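Local coordinates for protein FOKI restriction endonuclease (Planomicrobium okeanokoites, PDB 2FOK) that cleaves double-stranded DNA as a type IIS restriction endonuclease, joining a DNA-recognition part to a separate metal-dependent cleavage domain, at residues 90-95 and 100-105; 66-71 and 106-111. One frame throughout, in Å; residues are numbered along the deposited sequence.

Interaction 1. Residues 90-95 and 100-105; sequences ATIADQ and GYIDNW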
ATOM      1  N   ALA A  90     -13.164 -17.833 -18.640  1.00 27.62           N
ATOM      2  CA  ALA A  90     -13.048 -18.802 -19.728  1.00 26.71           C
ATOM      3  C   ALA A  90     -12.029 -18.522 -20.834  1.00 30.48           C
ATOM      4  O   ALA A  90     -11.640 -19.442 -21.555  1.00 31.29           O
ATOM      5  CB  ALA A  90     -14.422 -19.037 -20.357  1.00 20.38           C
ATOM      6  N   THR A  91     -11.600 -17.274 -21.001  1.00 33.35           N
ATOM      7  CA  THR A  91     -10.635 -16.992 -22.065  1.00 31.62           C
ATOM      8  C   THR A  91      -9.204 -17.196 -21.601  1.00 29.28           C
ATOM      9  O   THR A  91      -8.270 -17.210 -22.410  1.00 30.70           O
ATOM     10  CB  THR A  91     -10.794 -15.556 -22.652  1.00 28.93           C
ATOM     11  OG1 THR A  91      -9.765 -14.703 -22.147  1.00 28.63           O
ATOM     12  CG2 THR A  91     -12.142 -14.975 -22.309  1.00 29.68           C
ATOM     13  N   ILE A  92      -9.033 -17.381 -20.299  1.00 29.51           N
ATOM     14  CA  ILE A  92      -7.707 -17.591 -19.740  1.00 30.81           C
ATOM     15  C   ILE A  92      -7.640 -18.895 -18.947  1.00 34.30           C
ATOM     16  O   ILE A  92      -8.388 -19.081 -17.987  1.00 37.11           O
ATOM     17  CB  ILE A  92      -7.302 -16.430 -18.802  1.00 28.12           C
ATOM     18  CG1 ILE A  92      -7.132 -15.126 -19.599  1.00 23.54           C
ATOM     19  CG2 ILE A  92      -6.032 -16.805 -18.038  1.00 27.36           C
ATOM     20  CD1 ILE A  92      -6.340 -15.263 -20.891  1.00 31.46           C
ATOM     21  N   ALA A  93      -6.734 -19.787 -19.350  1.00 36.51           N
ATOM     22  CA  ALA A  93      -6.550 -21.074 -18.680  1.00 36.23           C
ATOM     23  C   ALA A  93      -5.646 -20.911 -17.468  1.00 38.01           C
ATOM     24  O   ALA A  93      -4.914 -19.927 -17.360  1.00 42.81           O
ATOM     25  CB  ALA A  93      -5.943 -22.081 -19.642  1.00 32.66           C
ATOM     26  N   ASP A  94      -5.694 -21.885 -16.563  1.00 41.02           N
ATOM     27  CA  ASP A  94      -4.894 -21.856 -15.343  1.00 41.30           C
ATOM     28  C   ASP A  94      -3.424 -22.240 -15.537  1.00 42.67           C
ATOM     29  O   ASP A  94      -3.009 -22.634 -16.630  1.00 41.45           O
ATOM     30  CB  ASP A  94      -5.528 -22.759 -14.285  1.00 43.45           C
ATOM     31  CG  ASP A  94      -5.978 -24.092 -14.846  1.00 46.20           C
ATOM     32  OD1 ASP A  94      -5.538 -24.450 -15.961  1.00 48.90           O
ATOM     33  OD2 ASP A  94      -6.770 -24.783 -14.167  1.00 41.52           O
ATOM     34  N   GLN A  95      -2.645 -22.121 -14.464  1.00 44.22           N
ATOM     35  CA  GLN A  95      -1.213 -22.425 -14.503  1.00 46.25           C
ATOM     36  C   GLN A  95      -0.887 -23.874 -14.162  1.00 47.16           C
ATOM     37  O   GLN A  95       0.170 -24.160 -13.592  1.00 49.80           O
ATOM     38  CB  GLN A  95      -0.464 -21.495 -13.557  1.00 45.16           C
ATOM     39  N   GLY A 100      -8.956 -25.319 -16.628  1.00 40.47           N
ATOM     40  CA  GLY A 100      -9.097 -24.824 -17.985  1.00 40.19           C
ATOM     41  C   GLY A 100      -9.578 -23.383 -17.973  1.00 38.75           C
ATOM     42  O   GLY A 100      -9.851 -22.787 -19.016  1.00 36.43           O
ATOM     43  N   TYR A 101      -9.688 -22.823 -16.774  1.00 37.41           N
ATOM     44  CA  TYR A 101     -10.129 -21.451 -16.612  1.00 35.28           C
ATOM     45  C   TYR A 101      -9.579 -20.905 -15.297  1.00 36.78           C
ATOM     46  O   TYR A 101      -9.095 -21.673 -14.456  1.00 34.77           O
ATOM     47  CB  TYR A 101     -11.659 -21.385 -16.633  1.00 35.37           C
ATOM     48  CG  TYR A 101     -12.347 -22.219 -15.580  1.00 35.72           C
ATOM     49  CD1 TYR A 101     -12.507 -21.743 -14.279  1.00 36.17           C
ATOM     50  CD2 TYR A 101     -12.852 -23.485 -15.885  1.00 40.58           C
ATOM     51  CE1 TYR A 101     -13.151 -22.504 -13.307  1.00 39.48           C
ATOM     52  CE2 TYR A 101     -13.501 -24.258 -14.921  1.00 39.13           C
ATOM     53  CZ  TYR A 101     -13.645 -23.762 -13.635  1.00 41.94           C
ATOM     54  OH  TYR A 101     -14.275 -24.527 -12.675  1.00 43.88           O
ATOM     55  N   ILE A 102      -9.643 -19.583 -15.129  1.00 34.65           N
ATOM     56  CA  ILE A 102      -9.142 -18.929 -13.917  1.00 31.37           C
ATOM     57  C   ILE A 102     -10.279 -18.470 -13.010  1.00 28.67           C
ATOM     58  O   ILE A 102     -11.421 -18.374 -13.443  1.00 31.55           O
ATOM     59  CB  ILE A 102      -8.265 -17.706 -14.254  1.00 29.23           C
ATOM     60  CG1 ILE A 102      -8.909 -16.894 -15.379  1.00 27.39           C
ATOM     61  CG2 ILE A 102      -6.878 -18.166 -14.662  1.00 31.06           C
ATOM     62  CD1 ILE A 102      -8.746 -15.406 -15.227  1.00 21.82           C
ATOM     63  N   ASP A 103      -9.951 -18.190 -11.755  1.00 27.02           N
ATOM     64  CA  ASP A 103     -10.926 -17.760 -10.763  1.00 28.92           C
ATOM     65  C   ASP A 103     -11.338 -16.295 -10.909  1.00 28.70           C
ATOM     66  O   ASP A 103     -10.819 -15.574 -11.760  1.00 29.18           O
ATOM     67  CB  ASP A 103     -10.367 -18.005  -9.360  1.00 32.71           C
ATOM     68  CG  ASP A 103      -9.046 -17.301  -9.128  1.00 37.12           C
ATOM     69  OD1 ASP A 103      -7.997 -17.828  -9.563  1.00 36.89           O
ATOM     70  OD2 ASP A 103      -9.056 -16.214  -8.511  1.00 42.08           O
ATOM     71  N   ASN A 104     -12.271 -15.866 -10.064  1.00 30.40           N
ATOM     72  CA  ASN A 104     -12.785 -14.500 -10.082  1.00 31.90           C
ATOM     73  C   ASN A 104     -11.832 -13.468  -9.485  1.00 34.76           C
ATOM     74  O   ASN A 104     -12.111 -12.273  -9.514  1.00 36.96           O
ATOM     75  CB  ASN A 104     -14.129 -14.434  -9.344  1.00 30.32           C
ATOM     76  CG  ASN A 104     -14.004 -14.738  -7.856  1.00 33.32           C
ATOM     77  OD1 ASN A 104     -13.522 -15.808  -7.458  1.00 28.62           O
ATOM     78  ND2 ASN A 104     -14.442 -13.797  -7.024  1.00 30.00           N
ATOM     79  N   TRP A 105     -10.709 -13.919  -8.943  1.00 37.73           N
ATOM     80  CA  TRP A 105      -9.747 -12.995  -8.360  1.00 36.37           C
ATOM     81  C   TRP A 105      -8.717 -12.604  -9.410  1.00 35.90           C
ATOM     82  O   TRP A 105      -8.401 -11.423  -9.573  1.00 37.13           O
ATOM     83  CB  TRP A 105      -9.063 -13.628  -7.147  1.00 39.88           C
ATOM     84  CG  TRP A 105      -9.933 -13.659  -5.925  1.00 43.54           C
ATOM     85  CD1 TRP A 105     -10.163 -14.729  -5.110  1.00 46.99           C
ATOM     86  CD2 TRP A 105     -10.717 -12.580  -5.400  1.00 47.09           C
ATOM     87  NE1 TRP A 105     -11.043 -14.387  -4.108  1.00 46.30           N
ATOM     88  CE2 TRP A 105     -11.399 -13.074  -4.263  1.00 46.59           C
ATOM     89  CE3 TRP A 105     -10.912 -11.244  -5.779  1.00 49.70           C
ATOM     90  CZ2 TRP A 105     -12.261 -12.278  -3.501  1.00 48.72           C
ATOM     91  CZ3 TRP A 105     -11.770 -10.452  -5.023  1.00 50.47           C
ATOM     92  CH2 TRP A 105     -12.436 -10.975  -3.894  1.00 50.80           C
TER

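Interaction 2. Residues 66-71 and 106-111; sequences YTYKEL and SSDGFL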
ATOM      1  N   TYR A  66     -19.727  -5.198 -22.062  1.00 29.22           N
ATOM      2  CA  TYR A  66     -19.869  -6.230 -21.032  1.00 25.42           C
ATOM      3  C   TYR A  66     -19.923  -5.587 -19.653  1.00 24.89           C
ATOM      4  O   TYR A  66     -19.206  -4.628 -19.387  1.00 23.08           O
ATOM      5  CB  TYR A  66     -18.683  -7.214 -21.070  1.00 27.89           C
ATOM      6  CG  TYR A  66     -18.384  -7.870 -22.411  1.00 25.54           C
ATOM      7  CD1 TYR A  66     -19.365  -8.577 -23.111  1.00 28.79           C
ATOM      8  CD2 TYR A  66     -17.108  -7.811 -22.964  1.00 26.53           C
ATOM      9  CE1 TYR A  66     -19.076  -9.211 -24.333  1.00 22.48           C
ATOM     10  CE2 TYR A  66     -16.810  -8.440 -24.182  1.00 25.59           C
ATOM     11  CZ  TYR A  66     -17.798  -9.136 -24.856  1.00 23.31           C
ATOM     12  OH  TYR A  66     -17.502  -9.743 -26.058  1.00 24.24           O
ATOM     13  N   THR A  67     -20.772  -6.114 -18.775  1.00 26.73           N
ATOM     14  CA  THR A  67     -20.884  -5.583 -17.419  1.00 29.04           C
ATOM     15  C   THR A  67     -19.815  -6.245 -16.575  1.00 29.55           C
ATOM     16  O   THR A  67     -19.263  -7.281 -16.954  1.00 30.19           O
ATOM     17  CB  THR A  67     -22.247  -5.897 -16.769  1.00 27.14           C
ATOM     18  OG1 THR A  67     -22.352  -7.306 -16.548  1.00 35.95           O
ATOM     19  CG2 THR A  67     -23.393  -5.438 -17.651  1.00 32.64           C
ATOM     20  N   TYR A  68     -19.530  -5.655 -15.424  1.00 30.57           N
ATOM     21  CA  TYR A  68     -18.519  -6.200 -14.531  1.00 29.70           C
ATOM     22  C   TYR A  68     -18.763  -7.683 -14.272  1.00 30.02           C
ATOM     23  O   TYR A  68     -17.860  -8.502 -14.424  1.00 29.39           O
ATOM     24  CB  TYR A  68     -18.528  -5.444 -13.201  1.00 31.85           C
ATOM     25  CG  TYR A  68     -17.167  -5.335 -12.554  1.00 29.99           C
ATOM     26  CD1 TYR A  68     -16.600  -6.425 -11.884  1.00 29.37           C
ATOM     27  CD2 TYR A  68     -16.448  -4.141 -12.604  1.00 28.88           C
ATOM     28  CE1 TYR A  68     -15.341  -6.327 -11.279  1.00 32.19           C
ATOM     29  CE2 TYR A  68     -15.194  -4.029 -12.006  1.00 33.29           C
ATOM     30  CZ  TYR A  68     -14.647  -5.126 -11.346  1.00 31.24           C
ATOM     31  OH  TYR A  68     -13.409  -5.013 -10.763  1.00 32.80           O
ATOM     32  N   LYS A  69     -19.996  -8.021 -13.896  1.00 30.07           N
ATOM     33  CA  LYS A  69     -20.365  -9.399 -13.607  1.00 25.32           C
ATOM     34  C   LYS A  69     -20.091 -10.354 -14.763  1.00 25.38           C
ATOM     35  O   LYS A  69     -19.401 -11.357 -14.597  1.00 26.80           O
ATOM     36  CB  LYS A  69     -21.840  -9.475 -13.213  1.00 24.73           C
ATOM     37  CG  LYS A  69     -22.263 -10.859 -12.768  1.00 25.92           C
ATOM     38  CD  LYS A  69     -23.373 -10.824 -11.748  1.00 29.31           C
ATOM     39  CE  LYS A  69     -23.655 -12.225 -11.214  1.00 26.80           C
ATOM     40  NZ  LYS A  69     -22.651 -13.236 -11.684  1.00 31.56           N
ATOM     41  N   GLU A  70     -20.625 -10.045 -15.936  1.00 27.81           N
ATOM     42  CA  GLU A  70     -20.425 -10.897 -17.111  1.00 28.61           C
ATOM     43  C   GLU A  70     -18.947 -11.260 -17.334  1.00 27.69           C
ATOM     44  O   GLU A  70     -18.629 -12.366 -17.769  1.00 27.32           O
ATOM     45  CB  GLU A  70     -20.980 -10.198 -18.362  1.00 28.82           C
ATOM     46  CG  GLU A  70     -22.494 -10.241 -18.499  1.00 29.48           C
ATOM     47  CD  GLU A  70     -23.052  -9.021 -19.220  1.00 35.89           C
ATOM     48  OE1 GLU A  70     -22.267  -8.291 -19.861  1.00 34.41           O
ATOM     49  OE2 GLU A  70     -24.275  -8.786 -19.150  1.00 35.24           O
ATOM     50  N   LEU A  71     -18.050 -10.322 -17.036  1.00 26.91           N
ATOM     51  CA  LEU A  71     -16.610 -10.533 -17.202  1.00 26.11           C
ATOM     52  C   LEU A  71     -15.933 -11.269 -16.039  1.00 27.82           C
ATOM     53  O   LEU A  71     -15.138 -12.176 -16.250  1.00 28.53           O
ATOM     54  CB  LEU A  71     -15.902  -9.187 -17.384  1.00 24.51           C
ATOM     55  CG  LEU A  71     -15.933  -8.511 -18.758  1.00 20.85           C
ATOM     56  CD1 LEU A  71     -15.806  -6.993 -18.600  1.00 12.18           C
ATOM     57  CD2 LEU A  71     -14.799  -9.045 -19.593  1.00 19.11           C
ATOM     58  N   SER A 106      -8.193 -13.596 -10.119  1.00 32.42           N
ATOM     59  CA  SER A 106      -7.210 -13.338 -11.168  1.00 31.76           C
ATOM     60  C   SER A 106      -7.888 -12.670 -12.371  1.00 29.60           C
ATOM     61  O   SER A 106      -7.263 -11.911 -13.112  1.00 30.35           O
ATOM     62  CB  SER A 106      -6.550 -14.648 -11.604  1.00 29.31           C
ATOM     63  OG  SER A 106      -6.616 -15.612 -10.568  1.00 31.25           O
ATOM     64  N   SER A 107      -9.170 -12.956 -12.563  1.00 27.59           N
ATOM     65  CA  SER A 107      -9.918 -12.371 -13.666  1.00 26.98           C
ATOM     66  C   SER A 107      -9.959 -10.862 -13.436  1.00 27.93           C
ATOM     67  O   SER A 107      -9.775 -10.068 -14.355  1.00 27.29           O
ATOM     68  CB  SER A 107     -11.349 -12.928 -13.697  1.00 30.13           C
ATOM     69  OG  SER A 107     -11.382 -14.283 -14.119  1.00 24.13           O
ATOM     70  N   ASP A 108     -10.185 -10.484 -12.182  1.00 28.00           N
ATOM     71  CA  ASP A 108     -10.259  -9.088 -11.793  1.00 26.46           C
ATOM     72  C   ASP A 108      -8.936  -8.347 -11.978  1.00 25.98           C
ATOM     73  O   ASP A 108      -8.930  -7.182 -12.352  1.00 24.48           O
ATOM     74  CB  ASP A 108     -10.702  -8.986 -10.337  1.00 29.45           C
ATOM     75  CG  ASP A 108     -11.320  -7.655 -10.017  1.00 33.18           C
ATOM     76  OD1 ASP A 108     -12.393  -7.348 -10.580  1.00 40.88           O
ATOM     77  OD2 ASP A 108     -10.731  -6.912  -9.203  1.00 41.60           O
ATOM     78  N   GLY A 109      -7.814  -9.009 -11.713  1.00 24.82           N
ATOM     79  CA  GLY A 109      -6.539  -8.340 -11.889  1.00 19.52           C
ATOM     80  C   GLY A 109      -6.377  -7.967 -13.353  1.00 22.99           C
ATOM     81  O   GLY A 109      -5.981  -6.851 -13.684  1.00 21.76           O
ATOM     82  N   PHE A 110      -6.696  -8.919 -14.227  1.00 22.74           N
ATOM     83  CA  PHE A 110      -6.611  -8.745 -15.671  1.00 25.16           C
ATOM     84  C   PHE A 110      -7.552  -7.639 -16.147  1.00 25.82           C
ATOM     85  O   PHE A 110      -7.230  -6.900 -17.070  1.00 28.52           O
ATOM     86  CB  PHE A 110      -6.968 -10.061 -16.374  1.00 29.30           C
ATOM     87  CG  PHE A 110      -5.795 -10.979 -16.587  1.00 29.28           C
ATOM     88  CD1 PHE A 110      -4.726 -10.591 -17.390  1.00 28.81           C
ATOM     89  CD2 PHE A 110      -5.755 -12.228 -15.977  1.00 27.27           C
ATOM     90  CE1 PHE A 110      -3.633 -11.437 -17.584  1.00 31.98           C
ATOM     91  CE2 PHE A 110      -4.673 -13.072 -16.164  1.00 29.07           C
ATOM     92  CZ  PHE A 110      -3.606 -12.675 -16.972  1.00 26.51           C
ATOM     93  N   LEU A 111      -8.726  -7.542 -15.535  1.00 24.32           N
ATOM     94  CA  LEU A 111      -9.677  -6.494 -15.907  1.00 27.45           C
ATOM     95  C   LEU A 111      -9.078  -5.146 -15.490  1.00 29.09           C
ATOM     96  O   LEU A 111      -9.069  -4.178 -16.260  1.00 31.38           O
ATOM     97  CB  LEU A 111     -11.020  -6.725 -15.194  1.00 22.25           C
ATOM     98  CG  LEU A 111     -12.158  -5.723 -15.432  1.00 24.63           C
ATOM     99  CD1 LEU A 111     -13.393  -6.450 -15.901  1.00 26.85           C
ATOM    100  CD2 LEU A 111     -12.459  -4.961 -14.160  1.00 26.84           C
TER

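Interaction 1. Residues 90-95 and 100-105
Ile92 to Asp94 and Gly100 to Ile102 face each other as the two arms of a loop-to-loop contact in the first recognition subdomain, between the end of helix 87-91 and the start of helix 104-116. By CA positions the arms come nearest at Ala93 and Tyr101, 4.2 Å apart. Much of the meeting is backbone: Ile92 O receives a CA-H...O contact from Tyr101 CA at 3.2 Å. The apolar part is one isoleucine pair, with CG2 of Ile92 3.7 Å from CG2 of Ile102. Placing CG1 of Ile102 between its backbone N and carbonyl carbon (chi1 43°) turns that branch onto the Ile92 side, where it lies 3.8 Å from Ile92 CB. The end of the Ile92 side chain leads away from the other arm, and the residue also touches Val23 of helix 17-24. Asp94 OD2 accepts from Lys99 N, its stronger partner, and more weakly from Gly100 N (3.3 Å, 158° at the hydrogen). An alanine in place of Asp94 would probably leave both amides without this acceptor and the turn freer to move. One carboxylate oxygen gathering two successive N-H groups implies a polar closure on the outer side, with the isoleucine pair supplying the apolar contact further in.

Interaction 2. Residues 66-71 and 106-111
Tyr68 and Leu71 of helix 68-72 meet Asp108 and Leu111 of helix 104-116 in a small buried contact, 222 Å² over both sides, in which one polar bond lies beside two apolar touches. The backbones stay well apart, the nearest CA atoms being those of Leu71 and Ser107 at 7.8 Å, and side chains span the gap.

The polar link is the hydrogen bond from Tyr68 OH to Asp108 OD1, 2.6 Å long. It uses the syn lone pair of OD1, on the side of the other oxygen, and OD1 sits at the ring edge near the ring plane, with the ring and carboxylate planes 43° apart. Asp108 has CG anti to its backbone N (chi1 -157°), which brings the carboxylate round to the phenol although its CB does not point straight at the other helix. The start of helix 68-72 is fixed locally by a capping box: Glu70 N donates to Thr67 OG1 (3.3 Å), and Thr67 N donates to Glu70 OE1 (2.9 Å).

The apolar touches both involve Leu111, whose two methyls divide the work. CD2 comes obliquely to the phenol end of Tyr68, 3.6 Å from CZ, while CD1 lies 3.7 Å from CD1 of Leu71, the two leucines crossing at about a right angle.

Arg6 makes a cation-pi contact with Tyr68. Leu71 and Leu111 both touch Phe129 of strand 128-131, and Leu71 also rests on Ile88 of helix 87-91, so the junction of helices 68-72 and 104-116 is bordered by helix 87-91 and by the small antiparallel sheet.

Overall arrangement
Interactions 1 and 2 lie with their centres 11 Å apart, on the same side of the chain's centre and both in the first recognition subdomain. Along the chain, 66-71 comes first, then 90-95 and 100-105, and finally 106-111, so the shorter-range contact falls between the two halves of the longer one. Helix 104-116 serves both: its start belongs to interaction 1 and its following turns to interaction 2. The two also touch directly, through a close packing contact of Ile102 CD1 with Ser107 OG at 3.1 Å. Ser107 and Leu71 both touch Ile88, so helices 68-72, 87-91 and 104-116 form one compact unit, consistent with the helix-turn-helix clan to which this subdomain belongs.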